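Long-range contacts in uncharacterized protein (Bacteroides ovatus, PDB 4ID2), which is of unknown function but belongs to the DUF4738 family, adopts a beta-barrel-like fold and assembles as four copies: residues V49-D54 against N71-H76; L26-T31 against P53-P58; M136-T141 against I150-I155; E109-D114 against Y123-C128; K41-H46 against L77-E82. All coordinates share one frame; numbering follows the deposited sequence. Where two conformers were deposited one is given.

Contact 1 of 5, residues V49-D54 against N71-H76; sequences VSRTPD and NKIVLH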
# COMPACT_ATOMS: atom_id res chain seq x y z
N VAL A 49 7.04 -26.57 1.85
CA VAL A 49 7.75 -25.41 2.38
C VAL A 49 8.00 -25.65 3.87
O VAL A 49 7.08 -26.04 4.58
CB VAL A 49 7.02 -24.08 2.13
CG1 VAL A 49 7.86 -22.92 2.64
CG2 VAL A 49 6.73 -23.89 0.65
N SER A 50 9.25 -25.46 4.33
CA SER A 50 9.63 -25.68 5.72
C SER A 50 10.42 -24.52 6.26
O SER A 50 11.52 -24.27 5.78
CB SER A 50 10.47 -26.95 5.85
OG SER A 50 9.78 -28.09 5.38
N ARG A 51 9.88 -23.83 7.29
CA ARG A 51 10.60 -22.74 7.94
C ARG A 51 11.21 -23.26 9.22
O ARG A 51 10.53 -23.94 9.99
CB ARG A 51 9.67 -21.58 8.25
CG ARG A 51 10.39 -20.31 8.72
CD ARG A 51 9.39 -19.29 9.18
NE ARG A 51 8.85 -19.64 10.49
CZ ARG A 51 7.73 -19.17 11.02
NH1 ARG A 51 7.33 -19.58 12.21
NH2 ARG A 51 6.99 -18.28 10.36
N THR A 52 12.49 -22.98 9.44
CA THR A 52 13.17 -23.36 10.67
C THR A 52 14.10 -22.23 11.07
O THR A 52 14.57 -21.49 10.20
CB THR A 52 13.96 -24.68 10.51
OG1 THR A 52 14.94 -24.51 9.48
CG2 THR A 52 13.06 -25.88 10.21
N PRO A 53 14.39 -22.08 12.38
CA PRO A 53 15.36 -21.06 12.77
C PRO A 53 16.74 -21.42 12.24
O PRO A 53 17.10 -22.61 12.22
CB PRO A 53 15.32 -21.08 14.31
CG PRO A 53 14.21 -21.99 14.69
CD PRO A 53 13.94 -22.88 13.53
N ASP A 54 17.50 -20.42 11.77
CA ASP A 54 18.85 -20.64 11.28
C ASP A 54 19.80 -19.91 12.22
O ASP A 54 19.89 -18.68 12.22
CB ASP A 54 19.00 -20.17 9.82
CG ASP A 54 20.26 -20.70 9.13
OD1 ASP A 54 21.14 -21.22 9.83
OD2 ASP A 54 20.36 -20.55 7.90
N ASN A 71 15.35 -16.86 10.26
CA ASN A 71 14.94 -18.15 9.72
C ASN A 71 15.43 -18.41 8.31
O ASN A 71 15.73 -17.49 7.56
CB ASN A 71 13.40 -18.24 9.70
CG ASN A 71 12.76 -17.98 11.04
OD1 ASN A 71 12.82 -18.81 11.95
ND2 ASN A 71 12.13 -16.82 11.19
N LYS A 72 15.43 -19.70 7.94
CA LYS A 72 15.67 -20.18 6.59
C LYS A 72 14.38 -20.86 6.16
O LYS A 72 13.67 -21.40 7.02
CB LYS A 72 16.88 -21.12 6.48
CG LYS A 72 16.75 -22.47 7.18
CD LYS A 72 18.03 -23.30 7.03
CE LYS A 72 17.91 -24.63 7.72
NZ LYS A 72 19.12 -25.47 7.50
N ILE A 73 14.05 -20.85 4.86
CA ILE A 73 12.86 -21.51 4.36
C ILE A 73 13.25 -22.42 3.21
O ILE A 73 13.71 -21.92 2.19
CB ILE A 73 11.74 -20.51 3.95
CG1 ILE A 73 11.17 -19.82 5.22
CG2 ILE A 73 10.62 -21.25 3.23
CD1 ILE A 73 10.12 -18.80 5.01
N VAL A 74 13.07 -23.74 3.36
CA VAL A 74 13.36 -24.68 2.28
C VAL A 74 12.09 -24.84 1.46
O VAL A 74 11.07 -25.25 2.01
CB VAL A 74 13.88 -26.04 2.81
CG1 VAL A 74 14.10 -27.02 1.65
CG2 VAL A 74 15.17 -25.86 3.61
N LEU A 75 12.14 -24.51 0.16
CA LEU A 75 11.02 -24.67 -0.76
C LEU A 75 11.37 -25.81 -1.70
O LEU A 75 12.32 -25.69 -2.46
CB LEU A 75 10.73 -23.35 -1.51
CG LEU A 75 9.87 -23.40 -2.80
CD1 LEU A 75 8.57 -24.14 -2.62
CD2 LEU A 75 9.52 -21.99 -3.27
N HIS A 76 10.67 -26.96 -1.59
CA HIS A 76 10.88 -28.12 -2.46
C HIS A 76 9.66 -28.30 -3.37
O HIS A 76 8.60 -28.76 -2.93
CB HIS A 76 11.14 -29.40 -1.64
CG HIS A 76 11.73 -30.53 -2.45
ND1 HIS A 76 12.13 -31.70 -1.85
CD2 HIS A 76 11.99 -30.61 -3.78
CE1 HIS A 76 12.60 -32.47 -2.82
NE2 HIS A 76 12.55 -31.85 -4.00
O HOH W 1 13.90 -24.80 6.95
O HOH W 2 10.79 -27.96 2.27
O HOH W 3 11.02 -20.81 12.20
O HOH W 4 20.45 -24.22 9.91
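R51 lies across N71 and I73 of the neighbouring antiparallel strand, its CG 3.6 Å from I73 CG1 and 3.8 Å from N71 CB. CG stands anti to the backbone N (chi1 -170°) and the chain bends at chi3; the guanidinium plane lies 28° from that of the N71 amide. A water accepts from R51 NE and donates to N71 OD1, 2.7 Å away. On the face that carries T52 and K72, the lysine runs extended past the hydroxyl, with K72 CE 3.5 Å from T52 OG1. D54 OD2 touches K72 CD at 3.7 Å, while a water joins D54 OD1 to K72 NZ. Beneath these side chains, S50 pairs with V74 and T52 with K72 through two backbone bonds each; that from K72 N to T52 O is 3.0 Å long and fairly straight at 167°. The polar ends are fixed from further out: R51 NH2 donates to E109 O, R51 NH1 to Q30 O, and N71 ND2 to L108 O. The pair runs mid-sheet, flanked by strand 33-40 next to V49 and strand 82-89 next to I73, and I73 packs on L108 and I111 of strand 107-116 in the other sheet.

Contact 2 of 5, residues L26-T31 against P53-P58; sequences LQRMQT and PDDNLP. With SO4 (sulfate ion), chain C.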
# COMPACT_ATOMS: atom_id res chain seq x y z
N LEU A 26 17.63 -15.18 24.04
CA LEU A 26 17.67 -15.37 22.58
C LEU A 26 16.33 -15.95 22.06
O LEU A 26 16.10 -17.15 22.14
CB LEU A 26 18.86 -16.29 22.24
CG LEU A 26 19.21 -16.46 20.76
CD1 LEU A 26 19.68 -15.14 20.15
CD2 LEU A 26 20.29 -17.51 20.59
N GLN A 27 15.46 -15.07 21.53
CA GLN A 27 14.13 -15.45 21.03
C GLN A 27 14.20 -16.13 19.66
O GLN A 27 14.97 -15.70 18.81
CB GLN A 27 13.19 -14.23 20.93
CG GLN A 27 12.39 -13.94 22.20
CD GLN A 27 13.26 -13.41 23.32
OE1 GLN A 27 13.53 -12.20 23.39
NE2 GLN A 27 13.71 -14.28 24.21
N ARG A 28 13.35 -17.14 19.44
CA ARG A 28 13.27 -17.82 18.15
C ARG A 28 11.83 -18.23 17.82
O ARG A 28 11.02 -18.47 18.72
CB ARG A 28 14.21 -19.03 18.09
CG ARG A 28 13.95 -20.15 19.09
CD ARG A 28 14.97 -21.26 18.89
NE ARG A 28 16.33 -20.82 19.23
CZ ARG A 28 17.44 -21.48 18.93
NH1 ARG A 28 17.39 -22.62 18.25
NH2 ARG A 28 18.63 -20.99 19.29
N MSE A 29 11.52 -18.26 16.53
CA MSE A 29 10.18 -18.58 16.02
C MSE A 29 9.97 -20.09 15.90
O MSE A 29 10.93 -20.84 15.74
CB MSE A 29 9.93 -17.92 14.65
CG MSE A 29 9.73 -16.42 14.75
SE MSE A 29 9.32 -15.64 13.04
CE MSE A 29 7.37 -15.88 12.94
N GLN A 30 8.71 -20.52 15.98
CA GLN A 30 8.34 -21.93 15.88
C GLN A 30 8.59 -22.44 14.45
O GLN A 30 8.60 -21.65 13.51
CB GLN A 30 6.86 -22.13 16.27
N THR A 31 8.78 -23.76 14.29
CA THR A 31 8.99 -24.35 12.97
C THR A 31 7.66 -24.53 12.23
O THR A 31 6.89 -25.42 12.60
CB THR A 31 9.69 -25.72 13.10
OG1 THR A 31 8.89 -26.56 13.93
CG2 THR A 31 11.09 -25.62 13.66
N PRO A 53 14.39 -22.08 12.38
CA PRO A 53 15.36 -21.06 12.77
C PRO A 53 16.74 -21.42 12.24
O PRO A 53 17.10 -22.61 12.22
CB PRO A 53 15.32 -21.08 14.31
CG PRO A 53 14.21 -21.99 14.69
CD PRO A 53 13.94 -22.88 13.53
N ASP A 54 17.50 -20.42 11.77
CA ASP A 54 18.85 -20.64 11.28
C ASP A 54 19.80 -19.91 12.22
O ASP A 54 19.89 -18.68 12.22
CB ASP A 54 19.00 -20.17 9.82
CG ASP A 54 20.26 -20.70 9.13
OD1 ASP A 54 21.14 -21.22 9.83
OD2 ASP A 54 20.36 -20.55 7.90
N ASP A 55 20.50 -20.70 13.05
CA ASP A 55 21.46 -20.19 14.04
C ASP A 55 22.73 -19.64 13.38
O ASP A 55 23.45 -18.87 14.01
CB ASP A 55 21.83 -21.29 15.04
CG ASP A 55 20.64 -21.81 15.85
OD1 ASP A 55 19.77 -22.49 15.26
OD2 ASP A 55 20.61 -21.58 17.08
N ASN A 56 23.00 -20.01 12.11
CA ASN A 56 24.18 -19.55 11.38
C ASN A 56 23.99 -18.15 10.78
O ASN A 56 24.98 -17.51 10.43
CB ASN A 56 24.54 -20.55 10.27
CG ASN A 56 24.81 -21.94 10.79
OD1 ASN A 56 25.09 -22.15 11.98
ND2 ASN A 56 24.67 -22.93 9.93
N LEU A 57 22.75 -17.67 10.66
CA LEU A 57 22.48 -16.33 10.12
C LEU A 57 22.72 -15.24 11.17
O LEU A 57 22.60 -15.52 12.37
CB LEU A 57 21.02 -16.23 9.64
CG LEU A 57 20.66 -17.03 8.40
CD1 LEU A 57 19.18 -16.89 8.08
CD2 LEU A 57 21.51 -16.60 7.21
N PRO A 58 22.98 -13.98 10.76
CA PRO A 58 23.14 -12.91 11.76
C PRO A 58 21.84 -12.66 12.53
O PRO A 58 20.75 -12.70 11.94
CB PRO A 58 23.54 -11.67 10.94
CG PRO A 58 23.52 -12.05 9.54
CD PRO A 58 23.13 -13.48 9.38
S SO4 C . 23.29 -22.92 6.96
O1 SO4 C . 24.74 -23.01 7.09
O2 SO4 C . 22.92 -21.53 6.70
O3 SO4 C . 22.88 -23.76 5.84
O4 SO4 C . 22.65 -23.38 8.19
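A type I beta turn from D54 to L57, in the loop that leaves strand 43-53, is tied to the N-terminal segment by the R28-D55 salt bridge. R28 NH2 lies 3.0 Å from D55 OD2; the hydrogen bond is weak, bent to 130° at the proton; the guanidinium and carboxylate planes are 56° apart and the side chains cross at about a right angle. R28 CG sits between its own backbone N and carbonyl carbon (chi1 62°), and a further bend at chi3 turns the guanidinium over to the aspartate. Below the ion pair, the P53 ring faces the 26-31 segment: P53 CG approaches the M29 carbonyl, 3.6 Å from M29 O, and P53 CD meets the methyl T31 CG2 at 4.0 Å. Within the turn, N56 N donates to D54 OD1 over 3.2 Å, coming from above the carboxylate plane. The N56 amide then turns to a sulfate, probably from the crystallisation liquor, with N56 ND2 2.8 Å from sulfate O1. Elsewhere M29 packs on N71 and R51, and Q27 bonds through its backbone to T67 and V69 of strand 67-79. This is a small surface contact that combines one salt bridge with packing of a proline ring, and the 53-58 segment carries an Asx turn (D54 OD1 to N56 N) within the type I beta turn D54-L57.

Contact 3 of 5, residues M136-T141 against I150-I155; sequences MPLSIT and IQKVDI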
# COMPACT_ATOMS: atom_id res chain seq x y z
N MSE A 136 6.79 -6.85 5.17
CA MSE A 136 6.94 -6.38 3.81
C MSE A 136 6.54 -7.47 2.83
O MSE A 136 7.16 -8.52 2.82
CB MSE A 136 8.38 -5.94 3.57
CG MSE A 136 8.63 -5.43 2.17
SE MSE A 136 10.49 -4.95 2.06
CE MSE A 136 10.22 -2.98 2.54
N PRO A 137 5.54 -7.22 1.96
CA PRO A 137 5.15 -8.24 0.98
C PRO A 137 6.14 -8.32 -0.18
O PRO A 137 6.58 -7.29 -0.70
CB PRO A 137 3.77 -7.77 0.52
CG PRO A 137 3.79 -6.31 0.70
CD PRO A 137 4.70 -6.01 1.85
N LEU A 138 6.53 -9.55 -0.55
CA LEU A 138 7.46 -9.84 -1.66
C LEU A 138 6.89 -11.02 -2.45
O LEU A 138 5.92 -11.63 -1.99
CB LEU A 138 8.86 -10.18 -1.11
CG LEU A 138 9.50 -9.15 -0.16
CD1 LEU A 138 10.38 -9.81 0.88
CD2 LEU A 138 10.27 -8.10 -0.93
N SER A 139 7.47 -11.37 -3.60
CA SER A 139 6.97 -12.53 -4.36
C SER A 139 8.09 -13.29 -5.08
O SER A 139 9.12 -12.70 -5.42
CB SER A 139 5.91 -12.11 -5.36
OG SER A 139 6.41 -11.11 -6.23
N ILE A 140 7.90 -14.62 -5.24
CA ILE A 140 8.83 -15.54 -5.92
C ILE A 140 8.04 -16.16 -7.06
O ILE A 140 6.99 -16.75 -6.79
CB ILE A 140 9.38 -16.64 -4.98
CG1 ILE A 140 10.02 -16.07 -3.69
CG2 ILE A 140 10.37 -17.57 -5.70
CD1 ILE A 140 9.87 -17.01 -2.54
N THR A 141 8.52 -16.06 -8.30
CA THR A 141 7.85 -16.67 -9.45
C THR A 141 8.76 -17.77 -9.97
O THR A 141 9.93 -17.51 -10.24
CB THR A 141 7.51 -15.62 -10.51
OG1 THR A 141 6.74 -14.59 -9.89
CG2 THR A 141 6.74 -16.21 -11.69
N ILE A 150 12.56 -12.99 -8.44
CA ILE A 150 12.12 -12.31 -7.22
C ILE A 150 11.59 -10.93 -7.56
O ILE A 150 12.20 -10.23 -8.36
CB ILE A 150 13.31 -12.18 -6.22
CG1 ILE A 150 13.93 -13.54 -5.87
CG2 ILE A 150 12.91 -11.42 -4.96
CD1 ILE A 150 13.00 -14.55 -5.32
N GLN A 151 10.50 -10.50 -6.89
CA GLN A 151 9.92 -9.17 -7.10
C GLN A 151 9.44 -8.58 -5.78
O GLN A 151 9.05 -9.30 -4.86
CB GLN A 151 8.71 -9.21 -8.08
CG GLN A 151 8.91 -9.94 -9.42
CD GLN A 151 8.85 -11.45 -9.37
OE1 GLN A 151 9.71 -12.13 -9.94
NE2 GLN A 151 7.81 -12.03 -8.77
N LYS A 152 9.42 -7.25 -5.73
CA LYS A 152 8.89 -6.49 -4.60
C LYS A 152 7.46 -6.14 -4.95
O LYS A 152 7.18 -5.83 -6.10
CB LYS A 152 9.72 -5.23 -4.35
CG LYS A 152 9.39 -4.51 -3.05
CD LYS A 152 10.16 -3.19 -2.94
CE LYS A 152 10.53 -2.81 -1.53
NZ LYS A 152 11.53 -1.71 -1.50
N VAL A 153 6.56 -6.21 -3.97
CA VAL A 153 5.15 -5.88 -4.20
C VAL A 153 5.04 -4.36 -4.17
O VAL A 153 5.41 -3.75 -3.17
CB VAL A 153 4.24 -6.57 -3.16
CG1 VAL A 153 2.80 -6.08 -3.26
CG2 VAL A 153 4.33 -8.09 -3.29
N ASP A 154 4.59 -3.75 -5.29
CA ASP A 154 4.44 -2.29 -5.42
C ASP A 154 3.00 -1.91 -5.26
O ASP A 154 2.14 -2.79 -5.13
CB ASP A 154 4.97 -1.81 -6.79
CG ASP A 154 6.45 -2.04 -7.00
OD1 ASP A 154 7.20 -2.06 -6.00
OD2 ASP A 154 6.87 -2.14 -8.17
N ILE A 155 2.72 -0.60 -5.22
CA ILE A 155 1.36 -0.13 -5.01
C ILE A 155 0.98 1.04 -5.88
O ILE A 155 1.83 1.81 -6.32
CB ILE A 155 1.16 0.30 -3.53
CG1 ILE A 155 2.20 1.37 -3.08
CG2 ILE A 155 1.15 -0.91 -2.60
CD1 ILE A 155 1.62 2.48 -2.24
O HOH W 5 7.01 -4.40 -0.68
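Q151 reaches back over the polar face of a beta hairpin toward S139 and T141. Its CB lies 3.5 Å from S139 OG, and the chain bends at chi2 (78°), carrying the terminal amide across T141 at about a right angle and in among the two hydroxyls. Replacing Q151 by an alanine would probably leave the S139 and T141 hydroxyls without their amide neighbour and open a gap beside them. The backbones of S139 and Q151 form a hydrogen-bonded pair, S139 N to Q151 O at 2.9 Å and Q151 N to S139 O at 3.0 Å. On the opposite face I150 curls back, its CD1 3.7 Å from I140 CG1, the two side chains lying side by side; F94 packs against I150 and L138. Further along, V153 crosses P137 at about a right angle, with V153 CG2 3.9 Å from P137 CB. There the backbone bond from V153 N to P137 O is weak, and a water bridges P137 O to V153 O. Past this point the strand leaves its partner, and D154 and I155 pair with a strand of the second subunit. The hairpin thus keeps hydroxyls and an amide on one face and, on the other, aliphatic L138, I140 and I150 with the lysine K152, while its departing end serves the assembly.

Contact 4 of 5, residues E109-D114 against Y123-C128; sequences EGIVYD and YAASVC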
# COMPACT_ATOMS: atom_id res chain seq x y z
N GLU A 109 9.87 -14.43 7.36
CA GLU A 109 8.68 -14.92 8.04
C GLU A 109 8.04 -16.09 7.33
O GLU A 109 7.59 -17.01 8.00
CB GLU A 109 7.63 -13.79 8.14
CG GLU A 109 6.46 -14.10 9.07
CD GLU A 109 5.35 -13.07 9.10
OE1 GLU A 109 5.10 -12.42 8.06
OE2 GLU A 109 4.69 -12.95 10.16
N GLY A 110 7.88 -16.00 6.02
CA GLY A 110 7.18 -17.06 5.30
C GLY A 110 7.24 -16.97 3.80
O GLY A 110 7.49 -15.90 3.23
N ILE A 111 7.03 -18.12 3.14
CA ILE A 111 6.94 -18.28 1.69
C ILE A 111 5.74 -19.20 1.49
O ILE A 111 5.71 -20.29 2.07
CB ILE A 111 8.26 -18.79 1.04
CG1 ILE A 111 9.38 -17.72 1.15
CG2 ILE A 111 8.01 -19.15 -0.43
CD1 ILE A 111 10.82 -18.18 0.82
N VAL A 112 4.73 -18.72 0.76
CA VAL A 112 3.42 -19.34 0.64
C VAL A 112 2.98 -19.49 -0.81
O VAL A 112 2.94 -18.47 -1.50
CB VAL A 112 2.46 -18.36 1.40
CG1 VAL A 112 0.98 -18.62 1.08
CG2 VAL A 112 2.72 -18.37 2.90
N TYR A 113 2.52 -20.69 -1.26
CA TYR A 113 1.95 -20.83 -2.60
C TYR A 113 0.81 -19.82 -2.72
O TYR A 113 -0.05 -19.78 -1.83
CB TYR A 113 1.44 -22.26 -2.86
CG TYR A 113 0.62 -22.38 -4.13
CD1 TYR A 113 1.22 -22.41 -5.38
CD2 TYR A 113 -0.77 -22.35 -4.08
CE1 TYR A 113 0.47 -22.47 -6.55
CE2 TYR A 113 -1.54 -22.39 -5.25
CZ TYR A 113 -0.91 -22.45 -6.48
OH TYR A 113 -1.62 -22.51 -7.65
N ASP A 114 0.82 -18.99 -3.77
CA ASP A 114 -0.21 -17.98 -3.96
C ASP A 114 -1.10 -18.35 -5.14
O ASP A 114 -2.28 -18.58 -4.95
CB ASP A 114 0.43 -16.59 -4.16
CG ASP A 114 -0.60 -15.48 -4.24
OD1 ASP A 114 -1.25 -15.19 -3.22
OD2 ASP A 114 -0.78 -14.93 -5.34
N TYR A 123 4.61 -17.43 -5.59
CA TYR A 123 4.62 -17.61 -4.14
C TYR A 123 4.60 -16.26 -3.47
O TYR A 123 5.31 -15.37 -3.91
CB TYR A 123 5.86 -18.37 -3.66
CG TYR A 123 5.84 -19.85 -3.98
CD1 TYR A 123 6.13 -20.31 -5.25
CD2 TYR A 123 5.56 -20.78 -2.99
CE1 TYR A 123 6.07 -21.67 -5.56
CE2 TYR A 123 5.50 -22.14 -3.28
CZ TYR A 123 5.79 -22.58 -4.56
OH TYR A 123 5.75 -23.92 -4.86
N ALA A 124 3.81 -16.10 -2.42
CA ALA A 124 3.81 -14.87 -1.64
C ALA A 124 4.89 -15.04 -0.61
O ALA A 124 4.99 -16.12 -0.03
CB ALA A 124 2.45 -14.65 -0.98
N ALA A 125 5.76 -14.05 -0.47
CA ALA A 125 6.87 -14.10 0.49
C ALA A 125 6.82 -12.89 1.40
O ALA A 125 6.34 -11.83 0.98
CB ALA A 125 8.19 -14.15 -0.26
N SER A 126 7.29 -13.04 2.63
CA SER A 126 7.29 -11.91 3.55
C SER A 126 8.46 -11.95 4.53
O SER A 126 8.86 -13.02 5.00
CB SER A 126 5.98 -11.84 4.33
OG SER A 126 5.72 -13.06 5.02
N VAL A 127 8.97 -10.75 4.86
CA VAL A 127 9.97 -10.51 5.89
C VAL A 127 9.26 -9.61 6.91
O VAL A 127 8.52 -8.71 6.51
CB VAL A 127 11.32 -9.93 5.38
CG1 VAL A 127 11.97 -10.85 4.36
CG2 VAL A 127 11.16 -8.52 4.79
N CYS A 128 9.41 -9.88 8.21
CA CYS A 128 8.71 -9.13 9.25
C CYS A 128 9.69 -8.51 10.24
O CYS A 128 10.84 -8.94 10.35
CB CYS A 128 7.72 -10.03 9.96
SG CYS A 128 8.46 -11.15 11.18
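The strands of E109-D114 and Y123-C128 run antiparallel at 157°, forming a beta hairpin in which G110 pairs with S126, I111 with A125 and V112 with A124. A classic beta bulge interrupts one end: E109 and G110 both face S126, whose carbonyl oxygen takes a 2.9 Å bond from E109 N and a weak one from G110 N. The other pairing is regular, V112 N reaching A124 O at 2.7 Å nearly head-on to the carbonyl. From the bulge the E109 side chain, extended with CG anti to the backbone N (chi1 -169°), is laid along S126 and C128; its CD is 3.9 Å from C128 CB, and E109 OE2 forms a salt bridge with K115 of the fourth subunit. On the face of I111 and A125 the contacts are aliphatic, with I111 CG1 4.0 Å from A125 CB. That face turns toward the other sheet, where I111 also packs on I73, while I140 of the next strand adjoins it. Y123 leans across its partner strand: I111 CG2 meets Y123 CD2 at 3.9 Å, the two side chains crossing at about a right angle, and the ring meets the V112-Y113 peptide obliquely. Its far end is held by a hydrogen bond between Y123 OH and S47 OG. Next to it, the Y113 ring stacks with F38. Between the two segments, the nearest approach to the Y123 ring is by the peptide nitrogen of Y113, with Y113 N 3.5 Å from Y123 CD2.

Contact 5 of 5, residues K41-H46 against L77-E82; sequences KGKDYH and LTRGNE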
# COMPACT_ATOMS: atom_id res chain seq x y z
N LYS A 41 -0.43 -25.55 -16.03
CA LYS A 41 -0.35 -25.95 -17.44
C LYS A 41 -0.77 -27.43 -17.59
O LYS A 41 -0.19 -28.18 -18.37
CB LYS A 41 1.06 -25.68 -18.02
CG LYS A 41 1.44 -24.20 -17.98
CD LYS A 41 2.67 -23.90 -18.82
CE LYS A 41 2.89 -22.42 -19.03
NZ LYS A 41 4.06 -22.15 -19.91
N GLY A 42 -1.77 -27.83 -16.80
CA GLY A 42 -2.32 -29.18 -16.82
C GLY A 42 -1.50 -30.29 -16.17
O GLY A 42 -1.91 -31.45 -16.25
N LYS A 43 -0.37 -29.96 -15.51
CA LYS A 43 0.46 -30.96 -14.83
C LYS A 43 0.36 -30.78 -13.32
O LYS A 43 0.28 -29.65 -12.86
CB LYS A 43 1.93 -30.84 -15.29
CG LYS A 43 2.16 -31.29 -16.74
CD LYS A 43 2.15 -32.82 -16.89
CE LYS A 43 2.54 -33.25 -18.28
NZ LYS A 43 2.46 -34.73 -18.45
N ASP A 44 0.35 -31.89 -12.56
CA ASP A 44 0.24 -31.88 -11.09
C ASP A 44 1.57 -31.56 -10.41
O ASP A 44 2.57 -32.21 -10.71
CB ASP A 44 -0.25 -33.25 -10.59
CG ASP A 44 -1.63 -33.65 -11.06
OD1 ASP A 44 -2.54 -32.79 -11.02
OD2 ASP A 44 -1.82 -34.83 -11.42
N TYR A 45 1.57 -30.58 -9.48
CA TYR A 45 2.76 -30.18 -8.71
C TYR A 45 2.54 -30.43 -7.23
O TYR A 45 1.42 -30.30 -6.76
CB TYR A 45 3.07 -28.68 -8.89
CG TYR A 45 3.62 -28.33 -10.25
CD1 TYR A 45 2.80 -28.34 -11.38
CD2 TYR A 45 4.94 -27.92 -10.41
CE1 TYR A 45 3.31 -28.03 -12.63
CE2 TYR A 45 5.44 -27.58 -11.66
CZ TYR A 45 4.61 -27.59 -12.76
OH TYR A 45 5.10 -27.29 -14.01
N HIS A 46 3.62 -30.72 -6.50
CA HIS A 46 3.63 -30.86 -5.04
C HIS A 46 4.63 -29.85 -4.51
O HIS A 46 5.75 -29.82 -5.01
CB HIS A 46 4.02 -32.29 -4.61
CG HIS A 46 2.92 -33.30 -4.70
ND1 HIS A 46 2.13 -33.41 -5.83
CD2 HIS A 46 2.56 -34.27 -3.83
CE1 HIS A 46 1.29 -34.40 -5.60
NE2 HIS A 46 1.50 -34.94 -4.39
N LEU A 77 9.80 -27.90 -4.64
CA LEU A 77 8.75 -28.00 -5.65
C LEU A 77 9.01 -29.19 -6.56
O LEU A 77 10.09 -29.27 -7.13
CB LEU A 77 8.71 -26.70 -6.47
CG LEU A 77 7.64 -26.62 -7.57
CD1 LEU A 77 6.25 -26.76 -6.98
CD2 LEU A 77 7.77 -25.32 -8.35
N THR A 78 8.03 -30.10 -6.71
CA THR A 78 8.19 -31.28 -7.56
C THR A 78 7.02 -31.43 -8.52
O THR A 78 5.94 -30.93 -8.25
CB THR A 78 8.35 -32.56 -6.72
OG1 THR A 78 7.15 -32.79 -5.99
CG2 THR A 78 9.51 -32.49 -5.76
N ARG A 79 7.26 -32.10 -9.65
CA ARG A 79 6.25 -32.41 -10.67
C ARG A 79 6.45 -33.87 -11.00
O ARG A 79 7.34 -34.20 -11.80
CB ARG A 79 6.39 -31.48 -11.89
CG ARG A 79 5.36 -31.74 -12.99
CD ARG A 79 5.59 -30.93 -14.25
NE ARG A 79 6.94 -31.11 -14.80
CZ ARG A 79 7.92 -30.19 -14.82
NH1 ARG A 79 7.71 -28.97 -14.34
NH2 ARG A 79 9.10 -30.49 -15.34
N GLY A 80 5.72 -34.75 -10.32
CA GLY A 80 5.88 -36.19 -10.45
C GLY A 80 7.19 -36.60 -9.81
O GLY A 80 7.50 -36.16 -8.70
N ASN A 81 8.01 -37.39 -10.51
CA ASN A 81 9.32 -37.81 -10.01
C ASN A 81 10.37 -36.69 -10.10
O ASN A 81 11.40 -36.79 -9.44
CB ASN A 81 9.83 -39.02 -10.78
CG ASN A 81 8.98 -40.27 -10.63
OD1 ASN A 81 8.42 -40.54 -9.56
ND2 ASN A 81 8.91 -41.08 -11.68
N GLU A 82 10.13 -35.64 -10.93
CA GLU A 82 11.10 -34.56 -11.13
C GLU A 82 11.02 -33.50 -10.07
O GLU A 82 9.93 -33.14 -9.63
CB GLU A 82 10.87 -33.89 -12.50
CG GLU A 82 11.06 -34.82 -13.69
CD GLU A 82 10.77 -34.18 -15.03
OE1 GLU A 82 9.83 -33.36 -15.12
OE2 GLU A 82 11.49 -34.51 -16.00
O HOH W 6 3.41 -34.13 -8.77
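R79 and Y45 lie side by side, the arginine running along the tyrosine, with a bend at chi3 before the guanidinium. R79 CB sits over one face of the ring in a CH-pi contact, 4.2 Å from the centroid of the Y45 ring, and further out R79 NH1 donates to Y45 OH at 3.1 Å. The guanidinium stands at 77° to the ring and meets the hydroxyl somewhat tilted from its own plane, with the bond bent to 146°. R79 CG anti to the backbone N (chi1 -180°) and the turn at chi3 set it there; A144 O takes a second bond from NH1, and R79 NH2 forms a salt bridge with E82 OE1. At the edge of the ring Y45 CD2 touches L77 CD1 at 3.9 Å. H46, the third main contributor, pairs with T78 through two backbone bonds, that from T78 N to H46 O being 2.9 Å, and rests its CB 3.5 Å from T78 OG1. A leucine in place of Y45 would probably deprive R79 of its hydroxyl acceptor and of the flat surface beneath its CB. Since the F38 ring also meets Y45, nearly parallel to it, the tyrosine joins aromatic packing to a charged network: one guanidinium is divided among a phenol, a backbone carbonyl and a carboxylate.

Contacts 1 and 5 both use strands 43-53 and 67-79, contact 1 nested within the loop closed by contact 5 and their centres about 21 Å apart. Contact 2 continues from contact 1 through the shared P53 and D54, and the two touch where R51 NH1 lies 2.8 Å from Q30 O. Contacts 3 and 4 belong to the four-stranded antiparallel sheet, centres about 9 Å apart, with I140 O 2.8 Å from Y123 N. Contact 4 meets the other sheet at contacts 1 and 5: R51 NH2 is 2.7 Å from E109 O, and Y123 OH packs on L77 CD1. The sulfate lies at contact 2, whose centre is about 23 Å from that of contact 3.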